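Local coordinates for basic membrane lipoprotein (Brucella melitensis biovar Abortus, PDB 3S99) that binds adenine, probably along with other purines such as guanine, and may serve an ABC-type system for their uptake, at residues P37-F40 with G41-Q45; D253-G256 with P257-D261; N68-E71 with G72-E76. All coordinates share one frame; numbering follows the deposited sequence.

Following the chain from its N terminus, interaction 1 (37-45) comes first, interaction 3 (68-76) second and interaction 2 (253-261) last; each closes a short turn leading into a helix, in series, and none nests in or crosses another. Interactions 1 and 3 follow strands 27-32 and 61-66, neighbours in the six-stranded parallel sheet, and their nearest atoms stay about 6 Å apart. Interaction 2 follows strand 247-253 of the mixed sheet, and its helix 256-268 leads into strand 275-278 of the parallel one. It touches interaction 1, where Gln-45 NE2 lies 2.9 Å from Asp-253 O, a probable hydrogen bond, and where the rings of Trp-42 and Trp-255 pack together.

Interaction 1. Residues P37-F40 with G41-Q45; sequences PGDF and GWTYQ. With ADE (adenine), chain T.
The carboxylate of Asp-39 is turned onto the backbone of Gly-41, Thr-43 and Tyr-44, and three N-H groups hold its two oxygens, which probably fixes its rotation. Its CG stands between the backbone N and the carbonyl carbon (chi1 72°), which swings both oxygens back over the start of the helix. Asp-39 OD2 takes the N-H of Thr-43 through its syn lone pair, at 2.8 Å from Thr-43 N. Asp-39 OD1 has two donors arriving from opposite faces of the carboxylate plane. Tyr-44 N, at 2.9 Å from Asp-39 OD1, comes on the syn side and only moderately out of plane, whereas Gly-41 N meets the same oxygen from well above the plane, 63° out of it. A water ties Asp-39 OD2 to Thr-43 OG1, which also bonds Gly-35 N; the water oxygen lies 2.7 Å from Asp-39 OD2. Asp-39, two residues ahead of the N-cap Gly-41, thus takes first-turn N-H groups of helix 42-57 in the loop after strand 27-32 of the parallel sheet, one of the two sheets of this type I periplasmic binding protein fold. Such a helix end probably favours the charged carboxylate.

Tyr-44 lies farther round the turn, and Phe-40 CD1 sits over one face of its ring near the rim, 3.7 Å from Tyr-44 CE1. The two rings are oblique, their planes at 43° and their centroids 4.9 Å apart. Pro-37 borders the same tyrosine, its O 3.2 Å from Tyr-44 CB. Trp-42, which binds adenine in one pocket with Trp-191 and Asp-217, heads the other way: with CG anti to its backbone N, its indole spreads over adenine, Trp-42 NE1 coming within 3.3 Å of adenine C2, while the N-H itself is bonded to Thr-93 O.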
loop_
_atom_site.group_PDB
_atom_site.type_symbol
_atom_site.label_atom_id
_atom_site.label_comp_id
_atom_site.label_asym_id
_atom_site.label_seq_id
_atom_site.Cartn_x
_atom_site.Cartn_y
_atom_site.Cartn_z
ATOM N N PRO A 37 -7.220 0.522 13.952
ATOM C CA PRO A 37 -7.265 1.891 13.452
ATOM C C PRO A 37 -6.182 2.800 14.094
ATOM O O PRO A 37 -5.659 3.704 13.448
ATOM C CB PRO A 37 -8.658 2.362 13.838
ATOM C CG PRO A 37 -9.471 1.102 13.902
ATOM C CD PRO A 37 -8.533 0.067 14.449
ATOM N N GLY A 38 -5.849 2.525 15.349
ATOM C CA GLY A 38 -4.744 3.168 16.020
ATOM C C GLY A 38 -3.366 3.049 15.371
ATOM O O GLY A 38 -2.437 3.696 15.842
ATOM N N ASP A 39 -3.209 2.241 14.310
ATOM C CA ASP A 39 -1.924 2.209 13.594
ATOM C C ASP A 39 -1.586 3.553 12.915
ATOM O O ASP A 39 -0.425 3.826 12.638
ATOM C CB ASP A 39 -1.803 1.011 12.615
ATOM C CG ASP A 39 -2.663 1.123 11.355
ATOM O OD1 ASP A 39 -3.374 2.121 11.122
ATOM O OD2 ASP A 39 -2.625 0.141 10.569
ATOM N N PHE A 40 -2.614 4.383 12.705
ATOM C CA PHE A 40 -2.525 5.669 12.005
ATOM C C PHE A 40 -1.843 5.549 10.634
ATOM O O PHE A 40 -1.212 6.493 10.161
ATOM C CB PHE A 40 -1.906 6.769 12.879
ATOM C CG PHE A 40 -2.833 7.267 13.934
ATOM C CD1 PHE A 40 -3.846 8.160 13.613
ATOM C CD2 PHE A 40 -2.749 6.798 15.225
ATOM C CE1 PHE A 40 -4.742 8.606 14.586
ATOM C CE2 PHE A 40 -3.647 7.235 16.215
ATOM C CZ PHE A 40 -4.641 8.137 15.894
ATOM N N GLY A 41 -2.016 4.378 10.016
ATOM C CA GLY A 41 -1.468 4.056 8.689
ATOM C C GLY A 41 -2.483 3.231 7.914
ATOM O O GLY A 41 -3.567 3.716 7.592
ATOM N N TRP A 42 -2.134 1.972 7.653
ATOM C CA TRP A 42 -2.900 1.102 6.763
ATOM C C TRP A 42 -4.301 0.845 7.254
ATOM O O TRP A 42 -5.253 1.053 6.528
ATOM C CB TRP A 42 -2.195 -0.250 6.623
ATOM C CG TRP A 42 -3.003 -1.274 5.876
ATOM C CD1 TRP A 42 -3.830 -2.239 6.397
ATOM C CD2 TRP A 42 -3.078 -1.395 4.461
ATOM N NE1 TRP A 42 -4.380 -2.996 5.366
ATOM C CE2 TRP A 42 -3.952 -2.473 4.170
ATOM C CE3 TRP A 42 -2.452 -0.722 3.405
ATOM C CZ2 TRP A 42 -4.229 -2.882 2.852
ATOM C CZ3 TRP A 42 -2.766 -1.095 2.087
ATOM C CH2 TRP A 42 -3.639 -2.171 1.825
ATOM N N THR A 43 -4.451 0.333 8.476
ATOM C CA THR A 43 -5.801 0.004 8.952
ATOM C C THR A 43 -6.607 1.297 9.190
ATOM O O THR A 43 -7.814 1.387 8.901
ATOM C CB THR A 43 -5.763 -0.891 10.182
ATOM O OG1 THR A 43 -5.407 -2.223 9.761
ATOM C CG2 THR A 43 -7.146 -0.913 10.880
ATOM N N TYR A 44 -5.914 2.320 9.672
ATOM C CA TYR A 44 -6.525 3.625 9.908
ATOM C C TYR A 44 -7.181 4.182 8.629
ATOM O O TYR A 44 -8.301 4.663 8.674
ATOM C CB TYR A 44 -5.447 4.575 10.400
ATOM C CG TYR A 44 -5.866 6.010 10.535
ATOM C CD1 TYR A 44 -6.690 6.415 11.582
ATOM C CD2 TYR A 44 -5.402 6.986 9.642
ATOM C CE1 TYR A 44 -7.056 7.773 11.733
ATOM C CE2 TYR A 44 -5.763 8.335 9.784
ATOM C CZ TYR A 44 -6.576 8.712 10.822
ATOM O OH TYR A 44 -6.958 10.008 10.953
ATOM N N GLN A 45 -6.456 4.140 7.508
ATOM C CA GLN A 45 -6.992 4.572 6.215
ATOM C C GLN A 45 -8.211 3.755 5.802
ATOM O O GLN A 45 -9.179 4.299 5.297
ATOM C CB GLN A 45 -5.960 4.434 5.099
ATOM C CG GLN A 45 -5.126 5.623 4.714
ATOM C CD GLN A 45 -5.795 6.982 4.702
ATOM O OE1 GLN A 45 -5.687 7.714 5.666
ATOM N NE2 GLN A 45 -6.423 7.342 3.598
HETATM N N9 ADE T . -2.358 -6.275 2.400
HETATM C C8 ADE T . -1.820 -5.748 1.247
HETATM N N7 ADE T . -1.051 -4.701 1.425
HETATM C C5 ADE T . -1.120 -4.580 2.818
HETATM C C6 ADE T . -0.514 -3.662 3.632
HETATM N N6 ADE T . 0.230 -2.721 3.033
HETATM N N1 ADE T . -0.740 -3.750 4.983
HETATM C C2 ADE T . -1.523 -4.738 5.449
HETATM N N3 ADE T . -2.159 -5.684 4.759
HETATM C C4 ADE T . -1.898 -5.525 3.440
HETATM O O HOH W 1 -2.974 -2.537 10.294
#

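Interaction 2. Residues D253-G256 with P257-D261; sequences DEWG and PYYID
Trp-255 and Tyr-259 meet across the first turn of helix 256-268, in the passage where the chain leaves strand 247-253 of the mixed sheet for the lobe built on the parallel sheet; such interlobe crossings are characteristic of the type I periplasmic binding protein fold.

Two backbone hydrogen bonds start the helix. Tyr-259 N donates to Trp-255 O at 2.9 Å with a nearly straight N-H (164°), and Ile-260 N reaches Gly-256 O at 2.9 Å in the same manner. Pro-257 lies in the turn they close, where its lack of an N-H costs the helix no bond.

Among the aromatic contacts, the two side chains run side by side in the same direction, each CG anti to its own carbonyl carbon (chi1 -70° for Tyr-259). Trp-255 CB sits over the face of the Tyr-259 ring, 3.9 Å from the ring centroid and 19° off its normal, a CH-pi contact. The indole and phenol planes are almost parallel but slid apart, so the rings barely overlap.

The phenol oxygen of Tyr-259 is held from outside the turn, bonded to Tyr-128 OH and His-46 ND1, and the His-46 ring also stacks on Trp-255. The indole is flanked on both faces: Tyr-259 OH lies above one, near the rim, while Asp-253 CB lies 3.2 Å above the opposite face, near its rim.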
loop_
_atom_site.group_PDB
_atom_site.type_symbol
_atom_site.label_atom_id
_atom_site.label_comp_id
_atom_site.label_asym_id
_atom_site.label_seq_id
_atom_site.Cartn_x
_atom_site.Cartn_y
_atom_site.Cartn_z
ATOM N N ASP A 253 -3.764 6.026 0.386
ATOM C CA ASP A 253 -4.691 5.056 -0.194
ATOM C C ASP A 253 -6.076 5.661 -0.075
ATOM O O ASP A 253 -6.528 5.892 1.052
ATOM C CB ASP A 253 -4.654 3.764 0.608
ATOM C CG ASP A 253 -3.296 3.102 0.581
ATOM O OD1 ASP A 253 -2.520 3.377 -0.349
ATOM O OD2 ASP A 253 -3.025 2.274 1.464
ATOM N N GLU A 254 -6.761 5.896 -1.196
ATOM C CA GLU A 254 -8.095 6.524 -1.114
ATOM C C GLU A 254 -9.232 5.493 -1.319
ATOM O O GLU A 254 -9.777 5.347 -2.395
ATOM C CB GLU A 254 -8.209 7.692 -2.089
ATOM C CG GLU A 254 -7.326 8.905 -1.733
ATOM C CD GLU A 254 -7.783 9.650 -0.462
ATOM O OE1 GLU A 254 -8.983 9.636 -0.085
ATOM O OE2 GLU A 254 -6.900 10.245 0.183
ATOM N N TRP A 255 -9.608 4.805 -0.256
ATOM C CA TRP A 255 -10.582 3.735 -0.403
ATOM C C TRP A 255 -12.024 4.227 -0.398
ATOM O O TRP A 255 -12.925 3.528 -0.840
ATOM C CB TRP A 255 -10.403 2.703 0.688
ATOM C CG TRP A 255 -8.999 2.182 0.912
ATOM C CD1 TRP A 255 -8.229 2.389 2.015
ATOM C CD2 TRP A 255 -8.223 1.346 0.036
ATOM N NE1 TRP A 255 -7.041 1.711 1.898
ATOM C CE2 TRP A 255 -7.006 1.089 0.678
ATOM C CE3 TRP A 255 -8.424 0.826 -1.256
ATOM C CZ2 TRP A 255 -6.022 0.297 0.104
ATOM C CZ3 TRP A 255 -7.458 0.059 -1.810
ATOM C CH2 TRP A 255 -6.264 -0.199 -1.151
ATOM N N GLY A 256 -12.258 5.425 0.118
ATOM C CA GLY A 256 -13.628 5.875 0.415
ATOM C C GLY A 256 -14.588 5.894 -0.760
ATOM O O GLY A 256 -15.677 5.345 -0.668
ATOM N N PRO A 257 -14.193 6.534 -1.866
ATOM C CA PRO A 257 -15.082 6.536 -3.027
ATOM C C PRO A 257 -15.403 5.138 -3.529
ATOM O O PRO A 257 -16.532 4.870 -3.908
ATOM C CB PRO A 257 -14.300 7.362 -4.063
ATOM C CG PRO A 257 -13.471 8.361 -3.169
ATOM C CD PRO A 257 -13.052 7.470 -2.013
ATOM N N TYR A 258 -14.432 4.231 -3.475
ATOM C CA TYR A 258 -14.645 2.854 -3.897
ATOM C C TYR A 258 -15.648 2.157 -2.973
ATOM O O TYR A 258 -16.610 1.516 -3.428
ATOM C CB TYR A 258 -13.300 2.083 -3.934
ATOM C CG TYR A 258 -13.488 0.645 -4.391
ATOM C CD1 TYR A 258 -13.753 0.364 -5.729
ATOM C CD2 TYR A 258 -13.451 -0.410 -3.501
ATOM C CE1 TYR A 258 -13.978 -0.923 -6.175
ATOM C CE2 TYR A 258 -13.672 -1.738 -3.944
ATOM C CZ TYR A 258 -13.949 -1.974 -5.282
ATOM O OH TYR A 258 -14.158 -3.234 -5.776
ATOM N N TYR A 259 -15.467 2.322 -1.670
ATOM C CA TYR A 259 -16.377 1.700 -0.699
ATOM C C TYR A 259 -17.804 2.227 -0.866
ATOM O O TYR A 259 -18.764 1.486 -0.795
ATOM C CB TYR A 259 -15.876 1.943 0.730
ATOM C CG TYR A 259 -14.600 1.175 1.085
ATOM C CD1 TYR A 259 -14.048 0.231 0.208
ATOM C CD2 TYR A 259 -13.970 1.370 2.307
ATOM C CE1 TYR A 259 -12.910 -0.473 0.532
ATOM C CE2 TYR A 259 -12.810 0.643 2.648
ATOM C CZ TYR A 259 -12.302 -0.269 1.761
ATOM O OH TYR A 259 -11.188 -0.983 2.074
ATOM N N ILE A 260 -17.940 3.520 -1.087
ATOM C CA ILE A 260 -19.260 4.101 -1.302
ATOM C C ILE A 260 -19.882 3.512 -2.582
ATOM O O ILE A 260 -21.028 3.088 -2.560
ATOM C CB ILE A 260 -19.170 5.635 -1.342
ATOM C CG1 ILE A 260 -18.860 6.173 0.068
ATOM C CG2 ILE A 260 -20.495 6.260 -1.898
ATOM C CD1 ILE A 260 -18.244 7.552 0.112
ATOM N N ASP A 261 -19.123 3.466 -3.677
ATOM C CA ASP A 261 -19.658 2.959 -4.959
ATOM C C ASP A 261 -20.183 1.513 -4.829
ATOM O O ASP A 261 -21.294 1.214 -5.234
ATOM C CB ASP A 261 -18.599 3.051 -6.066
ATOM C CG ASP A 261 -19.085 2.459 -7.395
ATOM O OD1 ASP A 261 -20.016 3.027 -7.978
ATOM O OD2 ASP A 261 -18.555 1.403 -7.826
#

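Interaction 3. Residues N68-E71 with G72-E76; sequences NVAE and GADAE
The backbone runs extended through Val-69, Ala-70 and Glu-71 and then turns sharply at the N-cap Gly-72, whose positive phi (87°) turns the chain just before helix 73-84; the CA atoms of Ala-70 and Asp-74 come to 5.5 Å from each other. The backbone angles of Gly-72 would jam a CB against Glu-71 O, and a glycine escapes that clash.

Asp-74 carries the contact. With CG anti to its backbone N (chi1 -171°), its carboxylate reaches back from the first turn of the helix to the extended loop that enters it, and Asp-74 OD2 accepts the N-H of Ala-70 at 2.9 Å from Ala-70 N. The donor approaches obliquely from above the carboxylate plane, 49° out of it. The other oxygen, Asp-74 OD1, forms a salt bridge with Arg-77 one turn on.

Val-69 packs alongside: its CG1 lies 3.7 Å from Ala-75 CA and 3.9 Å from Asp-74 CG, so this methyl lies against both the loop-facing carboxylate and the helix backbone. Ala-75 adds its CB, 3.4 Å from Ala-70 O. A water bridges the backbone of the turn, donating to Glu-71 O (2.7 Å from the water oxygen) and accepting from Asp-74 N.

The turn joins strand 61-66 to helix 73-84, the first half of the right-handed beta-alpha-beta crossover to strand 89-92. Val-69 O is bonded to Tyr-97 OH, and the nearest atoms of the Glu-71 side chain and the bound adenine are about 7 Å apart. One carboxylate thus answers both a backbone N-H of the loop and an arginine of the helix, and its negative charge near the helix start would probably be stabilised by the helix dipole.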
loop_
_atom_site.group_PDB
_atom_site.type_symbol
_atom_site.label_atom_id
_atom_site.label_comp_id
_atom_site.label_asym_id
_atom_site.label_seq_id
_atom_site.Cartn_x
_atom_site.Cartn_y
_atom_site.Cartn_z
ATOM N N ASN A 68 -7.270 -6.451 14.244
ATOM C CA ASN A 68 -6.176 -7.363 14.634
ATOM C C ASN A 68 -6.542 -8.823 14.342
ATOM O O ASN A 68 -6.270 -9.705 15.136
ATOM C CB ASN A 68 -5.786 -7.158 16.110
ATOM C CG ASN A 68 -5.065 -5.824 16.352
ATOM O OD1 ASN A 68 -4.109 -5.513 15.667
ATOM N ND2 ASN A 68 -5.537 -5.036 17.325
ATOM N N VAL A 69 -7.215 -9.055 13.221
ATOM C CA VAL A 69 -7.623 -10.398 12.813
ATOM C C VAL A 69 -6.451 -11.033 12.030
ATOM O O VAL A 69 -6.103 -10.558 10.949
ATOM C CB VAL A 69 -8.885 -10.337 11.925
ATOM C CG1 VAL A 69 -9.277 -11.718 11.405
ATOM C CG2 VAL A 69 -10.048 -9.718 12.672
ATOM N N ALA A 70 -5.850 -12.085 12.589
ATOM C CA ALA A 70 -4.728 -12.789 11.948
ATOM C C ALA A 70 -5.179 -13.544 10.695
ATOM O O ALA A 70 -6.340 -13.892 10.581
ATOM C CB ALA A 70 -4.086 -13.739 12.917
ATOM N N GLU A 71 -4.248 -13.799 9.767
ATOM C CA GLU A 71 -4.509 -14.673 8.608
ATOM C C GLU A 71 -4.808 -16.103 9.065
ATOM O O GLU A 71 -4.445 -16.502 10.170
ATOM C CB GLU A 71 -3.303 -14.757 7.667
ATOM C CG GLU A 71 -2.600 -13.455 7.372
ATOM C CD GLU A 71 -1.318 -13.644 6.566
ATOM O OE1 GLU A 71 -0.758 -14.765 6.530
ATOM O OE2 GLU A 71 -0.874 -12.652 5.962
ATOM N N GLY A 72 -5.461 -16.876 8.199
ATOM C CA GLY A 72 -5.696 -18.284 8.465
ATOM C C GLY A 72 -6.972 -18.517 9.261
ATOM O O GLY A 72 -8.020 -17.995 8.888
ATOM N N ALA A 73 -6.890 -19.323 10.322
ATOM C CA ALA A 73 -8.103 -19.752 11.075
ATOM C C ALA A 73 -8.887 -18.571 11.661
ATOM O O ALA A 73 -10.103 -18.547 11.574
ATOM C CB ALA A 73 -7.760 -20.769 12.182
ATOM N N ASP A 74 -8.177 -17.585 12.209
ATOM C CA ASP A 74 -8.802 -16.371 12.787
ATOM C C ASP A 74 -9.599 -15.638 11.726
ATOM O O ASP A 74 -10.766 -15.314 11.950
ATOM C CB ASP A 74 -7.723 -15.467 13.407
ATOM C CG ASP A 74 -8.296 -14.289 14.236
ATOM O OD1 ASP A 74 -9.530 -14.210 14.472
ATOM O OD2 ASP A 74 -7.467 -13.437 14.640
ATOM N N ALA A 75 -8.998 -15.436 10.541
ATOM C CA ALA A 75 -9.682 -14.784 9.451
ATOM C C ALA A 75 -10.932 -15.557 9.006
ATOM O O ALA A 75 -12.004 -14.986 8.872
ATOM C CB ALA A 75 -8.706 -14.493 8.223
ATOM N N GLU A 76 -10.807 -16.845 8.784
ATOM C CA GLU A 76 -11.990 -17.670 8.440
ATOM C C GLU A 76 -13.135 -17.505 9.447
ATOM O O GLU A 76 -14.268 -17.202 9.051
ATOM C CB GLU A 76 -11.602 -19.162 8.302
ATOM C CG GLU A 76 -10.617 -19.421 7.128
ATOM C CD GLU A 76 -10.029 -20.835 7.118
ATOM O OE1 GLU A 76 -10.623 -21.720 7.740
ATOM O OE2 GLU A 76 -8.993 -21.068 6.462
HETATM O O HOH W 2 -5.184 -17.524 12.575
#